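Local coordinates for hypothetical protein PH1952 (PDB 1ZJJ) that is of unknown physiological role but binds magnesium and is probably a phosphatase of the haloacid dehalogenase superfamily, at residues G93-M98 with W103-L108; P191-V196 with E203-V208; D210-D215 with A226-T231. One frame throughout, in Å; residues are numbered along the deposited sequence.

Contact 1. Residues G93-M98 with W103-L108; sequences GLVKEM and WGIVTL
Ile105 reaches Met98 and Val95 because its CG1 branch stands opposite the carbonyl carbon (chi1 -66°) and the chain then runs on extended (chi2 175°), which carries CD1 forward to helix 92-101. The loop that leaves helix 92-101 turns back along the helix, beside edge strand 86-89 of the smaller four-stranded parallel sheet of this HAD-like protein. Of the loop residues, Ile105 does the touching, and it does so with one methyl. That CD1 settles between two residues three apart in the helix: it lies 4.0 Å from CB of Met98, and CG1 of Val95 is somewhat looser at 4.3 Å.

Met98 offers the root of its side chain and not its tip. Its CG sits beside the backbone N (chi1 -65°), and the bends that follow lead the thioether away from Ile105, into the layer formed by Ile86 and Val88 of strand 86-89 and by Arg74 and Met77 of helix 69-80. The loop is tied to the same edge strand, since Gly104 and Val106 both make backbone hydrogen bonds with Ile86. Trp103 packs on Met77 and Ile86. The contact is small and purely apolar on the side-chain level; yet the nearest helix atom to CD1 of Ile105 is polar, the carbonyl O of Val95 at 3.9 Å.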
# COMPACT_ATOMS: atom_id res chain seq x y z
N GLY B 93 3.05 21.29 2.79
CA GLY B 93 2.74 21.47 4.19
C GLY B 93 3.60 20.64 5.11
O GLY B 93 4.16 21.15 6.08
N LEU B 94 3.71 19.35 4.81
CA LEU B 94 4.50 18.44 5.63
C LEU B 94 5.98 18.77 5.58
O LEU B 94 6.65 18.77 6.62
CB LEU B 94 4.26 16.99 5.18
CG LEU B 94 4.92 15.90 6.03
CD1 LEU B 94 4.53 16.05 7.50
CD2 LEU B 94 4.52 14.53 5.49
N VAL B 95 6.50 19.07 4.39
CA VAL B 95 7.91 19.40 4.25
C VAL B 95 8.25 20.62 5.09
O VAL B 95 9.29 20.66 5.74
CB VAL B 95 8.30 19.69 2.77
CG1 VAL B 95 9.68 20.34 2.72
CG2 VAL B 95 8.31 18.40 1.97
N LYS B 96 7.36 21.62 5.07
CA LYS B 96 7.56 22.85 5.83
C LYS B 96 7.63 22.58 7.33
O LYS B 96 8.47 23.15 8.04
CB LYS B 96 6.43 23.83 5.55
CG LYS B 96 6.29 24.20 4.09
CD LYS B 96 6.71 25.63 3.83
CE LYS B 96 6.86 25.87 2.34
NZ LYS B 96 6.40 27.23 1.94
N GLU B 97 6.74 21.73 7.83
CA GLU B 97 6.73 21.40 9.25
C GLU B 97 8.00 20.66 9.65
O GLU B 97 8.53 20.88 10.74
CB GLU B 97 5.51 20.52 9.59
CG GLU B 97 4.18 21.21 9.38
CD GLU B 97 3.92 22.35 10.37
OE1 GLU B 97 4.82 22.66 11.19
OE2 GLU B 97 2.82 22.92 10.32
N MET B 98 8.49 19.79 8.78
CA MET B 98 9.71 19.05 9.09
C MET B 98 10.92 19.99 9.03
O MET B 98 11.86 19.86 9.82
CB MET B 98 9.88 17.87 8.13
CG MET B 98 8.80 16.79 8.28
SD MET B 98 8.68 16.11 9.96
CE MET B 98 7.44 17.19 10.69
N TRP B 103 15.89 19.59 12.10
CA TRP B 103 16.69 18.38 12.26
C TRP B 103 17.48 18.03 11.00
O TRP B 103 18.43 17.23 11.05
CB TRP B 103 15.79 17.20 12.64
CG TRP B 103 15.20 17.31 14.02
CD1 TRP B 103 15.33 18.34 14.90
CD2 TRP B 103 14.37 16.33 14.68
NE1 TRP B 103 14.64 18.08 16.06
CE2 TRP B 103 14.04 16.85 15.95
CE3 TRP B 103 13.87 15.08 14.31
CZ2 TRP B 103 13.23 16.16 16.86
CZ3 TRP B 103 13.07 14.38 15.21
CH2 TRP B 103 12.76 14.93 16.47
N GLY B 104 17.10 18.62 9.88
CA GLY B 104 17.78 18.33 8.63
C GLY B 104 17.02 17.30 7.81
O GLY B 104 16.71 16.21 8.30
N ILE B 105 16.74 17.65 6.56
CA ILE B 105 16.01 16.76 5.67
C ILE B 105 16.90 16.17 4.58
O ILE B 105 17.64 16.89 3.93
CB ILE B 105 14.85 17.49 4.97
CG1 ILE B 105 13.79 17.89 5.99
CG2 ILE B 105 14.25 16.61 3.87
CD1 ILE B 105 12.66 18.72 5.41
N VAL B 106 16.82 14.86 4.40
CA VAL B 106 17.58 14.19 3.35
C VAL B 106 16.70 14.24 2.10
O VAL B 106 15.60 13.68 2.09
CB VAL B 106 17.87 12.71 3.70
CG1 VAL B 106 18.57 12.02 2.53
CG2 VAL B 106 18.73 12.63 4.95
N THR B 107 17.17 14.93 1.07
CA THR B 107 16.40 15.06 -0.17
C THR B 107 16.48 13.79 -1.01
O THR B 107 17.29 12.90 -0.74
CB THR B 107 16.92 16.21 -1.04
OG1 THR B 107 18.21 15.86 -1.55
CG2 THR B 107 17.02 17.49 -0.22
N LEU B 108 15.62 13.71 -2.03
CA LEU B 108 15.62 12.55 -2.91
C LEU B 108 16.97 12.40 -3.58
O LEU B 108 17.48 11.29 -3.74
CB LEU B 108 14.55 12.71 -4.00
CG LEU B 108 13.39 11.70 -4.00
CD1 LEU B 108 12.53 11.94 -5.22
CD2 LEU B 108 13.93 10.28 -4.00

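Contact 2. Residues P191-V196 with E203-V208; sequences PMYEVV and EELWMV
Leu205 points from its strand toward helix 190-199 and pushes its CD1 methyl between Tyr193 and Val196, which share the face that the helix turns to the sheet. The Tyr193 side chain crosses that of Leu205 at a slant: CE1 of the ring comes to 3.7 Å from Leu205 CD1, and the phenol OH stands 4.0 Å from the same methyl. With CG anti to the backbone N (chi1 -179°), the tyrosine swings out from the helix so that its far end comes nearer to the strand than its root does. The hydroxyl is held by Arg197 one turn on, and Phe222 stacks on the ring.

Val196 meets the leucine in another way. The two side chains point at each other's backbones and slide past in opposite directions, leaving CG1 of Val196 3.9 Å from Leu205 CD1. Val196 also touches Ile5 of strand 2-6, so the helix bears on two adjacent strands.

Residues alternating with Leu205 face the other side of the sheet. There NE1 of Trp206 donates to OE1 of Glu204 at 3.1 Å, nearly straight (168°) and in the indole plane, but meeting the carboxylate from above its plane. A helix packed through apolar side chains on a central parallel strand in this way is characteristic of the Rossmann-like core of HAD hydrolases.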
# COMPACT_ATOMS: atom_id res chain seq x y z
N PRO B 191 -1.50 10.60 19.47
CA PRO B 191 -0.63 11.77 19.30
C PRO B 191 -1.42 13.04 18.97
O PRO B 191 -1.07 14.13 19.42
CB PRO B 191 0.28 11.35 18.14
CG PRO B 191 0.38 9.86 18.31
CD PRO B 191 -1.06 9.49 18.60
N MET B 192 -2.49 12.88 18.19
CA MET B 192 -3.32 14.02 17.81
C MET B 192 -4.05 14.54 19.04
O MET B 192 -4.20 15.75 19.21
CB MET B 192 -4.34 13.60 16.75
CG MET B 192 -4.95 14.76 15.98
SD MET B 192 -3.74 15.49 14.85
CE MET B 192 -4.68 15.52 13.35
N TYR B 193 -4.52 13.62 19.88
CA TYR B 193 -5.22 14.01 21.10
C TYR B 193 -4.26 14.74 22.02
O TYR B 193 -4.63 15.71 22.68
CB TYR B 193 -5.77 12.78 21.83
CG TYR B 193 -6.55 13.13 23.08
CD1 TYR B 193 -7.79 13.76 23.01
CD2 TYR B 193 -6.03 12.86 24.35
CE1 TYR B 193 -8.49 14.12 24.16
CE2 TYR B 193 -6.72 13.21 25.51
CZ TYR B 193 -7.94 13.84 25.40
OH TYR B 193 -8.61 14.22 26.54
N GLU B 194 -3.02 14.28 22.06
CA GLU B 194 -2.01 14.90 22.91
C GLU B 194 -1.86 16.36 22.51
O GLU B 194 -1.69 17.23 23.36
CB GLU B 194 -0.68 14.16 22.79
CG GLU B 194 0.46 14.84 23.52
CD GLU B 194 1.71 13.98 23.59
OE1 GLU B 194 2.09 13.39 22.56
OE2 GLU B 194 2.32 13.91 24.68
N VAL B 195 -1.92 16.64 21.21
CA VAL B 195 -1.79 18.02 20.74
C VAL B 195 -2.99 18.88 21.13
O VAL B 195 -2.83 20.02 21.57
CB VAL B 195 -1.60 18.07 19.21
CG1 VAL B 195 -1.66 19.50 18.72
CG2 VAL B 195 -0.25 17.46 18.85
N VAL B 196 -4.19 18.34 20.98
CA VAL B 196 -5.41 19.07 21.34
C VAL B 196 -5.38 19.39 22.83
O VAL B 196 -5.68 20.50 23.25
CB VAL B 196 -6.68 18.22 21.03
CG1 VAL B 196 -7.91 18.87 21.66
CG2 VAL B 196 -6.87 18.09 19.52
N GLU B 203 -10.17 21.54 29.88
CA GLU B 203 -11.54 21.70 29.37
C GLU B 203 -12.26 20.39 29.05
O GLU B 203 -11.64 19.34 28.84
CB GLU B 203 -11.55 22.58 28.10
CG GLU B 203 -11.42 24.07 28.39
CD GLU B 203 -10.04 24.59 28.15
OE1 GLU B 203 -9.91 25.82 28.08
OE2 GLU B 203 -9.10 23.79 28.03
N GLU B 204 -13.59 20.49 28.97
CA GLU B 204 -14.41 19.34 28.61
C GLU B 204 -14.36 19.48 27.10
O GLU B 204 -14.76 20.51 26.56
CB GLU B 204 -15.84 19.52 29.09
CG GLU B 204 -16.80 18.59 28.40
CD GLU B 204 -18.23 18.82 28.83
OE1 GLU B 204 -19.12 18.21 28.20
OE2 GLU B 204 -18.48 19.61 29.78
N LEU B 205 -13.86 18.46 26.42
CA LEU B 205 -13.71 18.52 24.97
C LEU B 205 -14.84 17.89 24.17
O LEU B 205 -15.34 16.83 24.52
CB LEU B 205 -12.40 17.84 24.56
CG LEU B 205 -11.10 18.35 25.19
CD1 LEU B 205 -9.93 17.50 24.72
CD2 LEU B 205 -10.90 19.81 24.82
N TRP B 206 -15.22 18.57 23.09
CA TRP B 206 -16.25 18.10 22.17
C TRP B 206 -15.58 17.96 20.80
O TRP B 206 -14.77 18.80 20.41
CB TRP B 206 -17.39 19.10 22.03
CG TRP B 206 -18.32 19.22 23.20
CD1 TRP B 206 -18.15 18.67 24.44
CD2 TRP B 206 -19.53 19.97 23.24
NE1 TRP B 206 -19.19 19.05 25.26
CE2 TRP B 206 -20.05 19.85 24.55
CE3 TRP B 206 -20.23 20.75 22.30
CZ2 TRP B 206 -21.24 20.48 24.95
CZ3 TRP B 206 -21.41 21.37 22.70
CH2 TRP B 206 -21.90 21.23 24.01
N MET B 207 -15.91 16.89 20.08
CA MET B 207 -15.35 16.65 18.75
C MET B 207 -16.50 16.64 17.74
O MET B 207 -17.46 15.89 17.90
CB MET B 207 -14.63 15.31 18.71
CG MET B 207 -14.01 14.95 17.36
SD MET B 207 -12.64 16.04 16.94
CE MET B 207 -12.87 16.24 15.15
N VAL B 208 -16.40 17.48 16.72
CA VAL B 208 -17.43 17.55 15.70
C VAL B 208 -16.84 17.11 14.36
O VAL B 208 -15.91 17.75 13.85
CB VAL B 208 -17.97 18.99 15.55
CG1 VAL B 208 -19.03 19.03 14.48
CG2 VAL B 208 -18.53 19.48 16.89

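Contact 3. Residues D210-D215 with A226-T231; sequences DRLDTD and AIMVLT. With MG (magnesium ion), chain D.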
# COMPACT_ATOMS: atom_id res chain seq x y z
N ASP B 210 -17.47 14.46 10.44
CA ASP B 210 -18.38 13.81 9.50
C ASP B 210 -17.93 12.38 9.18
O ASP B 210 -18.62 11.68 8.44
CB ASP B 210 -18.48 14.60 8.20
CG ASP B 210 -17.18 14.59 7.43
OD1 ASP B 210 -16.17 14.99 8.03
OD2 ASP B 210 -17.18 14.18 6.24
N ARG B 211 -16.78 11.97 9.70
CA ARG B 211 -16.28 10.61 9.46
C ARG B 211 -16.30 9.78 10.74
O ARG B 211 -15.76 10.18 11.77
CB ARG B 211 -14.86 10.64 8.90
CG ARG B 211 -14.76 11.07 7.43
CD ARG B 211 -13.30 11.11 6.95
NE ARG B 211 -13.18 11.75 5.65
CZ ARG B 211 -13.20 11.11 4.48
NH1 ARG B 211 -13.31 9.79 4.44
NH2 ARG B 211 -13.11 11.79 3.34
N LEU B 212 -16.91 8.61 10.66
CA LEU B 212 -17.00 7.71 11.81
C LEU B 212 -15.67 7.08 12.18
O LEU B 212 -15.30 7.04 13.35
CB LEU B 212 -18.04 6.62 11.52
CG LEU B 212 -19.50 7.08 11.60
CD1 LEU B 212 -20.39 6.21 10.74
CD2 LEU B 212 -19.94 7.05 13.07
N ASP B 213 -14.94 6.61 11.17
CA ASP B 213 -13.65 5.96 11.36
C ASP B 213 -12.53 6.83 11.91
O ASP B 213 -11.57 6.32 12.48
CB ASP B 213 -13.20 5.32 10.05
CG ASP B 213 -13.05 6.34 8.95
OD1 ASP B 213 -11.98 6.97 8.87
OD2 ASP B 213 -14.01 6.52 8.17
N THR B 214 -12.61 8.15 11.73
CA THR B 214 -11.57 9.02 12.26
C THR B 214 -12.11 9.97 13.33
O THR B 214 -11.74 9.88 14.50
CB THR B 214 -10.89 9.87 11.16
OG1 THR B 214 -11.89 10.58 10.42
CG2 THR B 214 -10.09 8.99 10.23
N ASP B 215 -13.01 10.87 12.93
CA ASP B 215 -13.58 11.84 13.85
C ASP B 215 -14.30 11.23 15.06
O ASP B 215 -13.94 11.49 16.20
CB ASP B 215 -14.53 12.77 13.10
CG ASP B 215 -13.83 13.52 11.98
OD1 ASP B 215 -12.72 14.03 12.23
OD2 ASP B 215 -14.39 13.60 10.88
N ALA B 226 -18.87 12.92 21.26
CA ALA B 226 -18.85 12.59 19.83
C ALA B 226 -20.05 13.15 19.06
O ALA B 226 -21.15 12.58 19.09
CB ALA B 226 -18.76 11.06 19.66
N ILE B 227 -19.82 14.26 18.37
CA ILE B 227 -20.88 14.90 17.60
C ILE B 227 -20.65 14.72 16.11
O ILE B 227 -19.63 15.13 15.57
CB ILE B 227 -20.95 16.41 17.89
CG1 ILE B 227 -21.03 16.65 19.40
CG2 ILE B 227 -22.15 17.02 17.16
CD1 ILE B 227 -20.91 18.12 19.79
N MET B 228 -21.62 14.11 15.43
CA MET B 228 -21.49 13.91 14.00
C MET B 228 -22.48 14.80 13.26
O MET B 228 -23.63 14.96 13.68
CB MET B 228 -21.74 12.44 13.63
CG MET B 228 -21.44 12.13 12.17
SD MET B 228 -21.69 10.40 11.72
CE MET B 228 -23.20 10.50 10.77
N VAL B 229 -22.02 15.39 12.16
CA VAL B 229 -22.89 16.22 11.34
C VAL B 229 -23.15 15.43 10.06
O VAL B 229 -22.36 14.55 9.70
CB VAL B 229 -22.25 17.58 11.00
CG1 VAL B 229 -22.18 18.44 12.26
CG2 VAL B 229 -20.87 17.39 10.39
N LEU B 230 -24.24 15.74 9.37
CA LEU B 230 -24.60 15.01 8.16
C LEU B 230 -24.19 15.70 6.85
O LEU B 230 -24.56 15.24 5.76
CB LEU B 230 -26.10 14.74 8.17
CG LEU B 230 -26.56 14.05 9.46
CD1 LEU B 230 -28.07 13.93 9.49
CD2 LEU B 230 -25.91 12.69 9.57
N THR B 231 -23.43 16.78 6.95
CA THR B 231 -22.98 17.53 5.78
C THR B 231 -21.77 16.91 5.10
O THR B 231 -21.26 17.44 4.11
CB THR B 231 -22.59 18.98 6.15
OG1 THR B 231 -21.67 18.97 7.26
CG2 THR B 231 -23.82 19.80 6.51
MG MG D . -14.10 15.48 7.25
O HOH W 1 -14.57 14.22 5.57
O HOH W 2 -13.32 13.87 8.44
O HOH W 3 -12.22 15.85 6.55
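Here the apolar packing of a beta-alpha-beta unit runs directly into the metal site: the turn after strand 204-209 and the start of helix 212-221 lie against the end of strand 225-229. Leu212 and Met228 carry the apolar half. The sulfur SD of Met228 lies 4.0 Å from CG of Leu212 and equally far from CD2, the methionine having swung out with CG anti to its N (chi1 -172°). Next to them, CB of Asp210 rests 4.3 Å from CG2 of Val229.

The carboxylate of Asp210 binds magnesium through OD1 at 2.3 Å. Its other oxygen, OD2, accepts from the backbone N of Val233 and from water 1 (2.7 Å), itself a magnesium ligand. Asp7 and the carbonyl O of Asp9, with three waters, complete the six ligands. Asp215 acts from the second shell: OD2 takes the N-H of Arg211 on its anti lone pair (3.1 Å) and accepts from metal-bound water 2, while OD1 pairs with Lys187.

Strand 225-229 runs between strands 204-209 and 248-250, with Ile216 of helix 212-221 touching Met228.

The three contacts follow one another along the chain, and they fall into two parts of the fold. Contact 1 lies against the smaller parallel sheet, beside its edge strand 86-89. Its centre is about 26 Å from that of contact 2 and about 31 Å from that of contact 3, which lies on the opposite side of the chain's centre. Contacts 2 and 3 have centres about 14 Å apart and share the six-stranded sheet, where strands 204-209 and 225-229 are neighbours: Met207 O and Ile227 N are 2.9 Å apart, probably hydrogen-bonded. The strand packed in contact 2 thus leads straight into the magnesium-binding turn of contact 3, while contact 1 is remote from the metal.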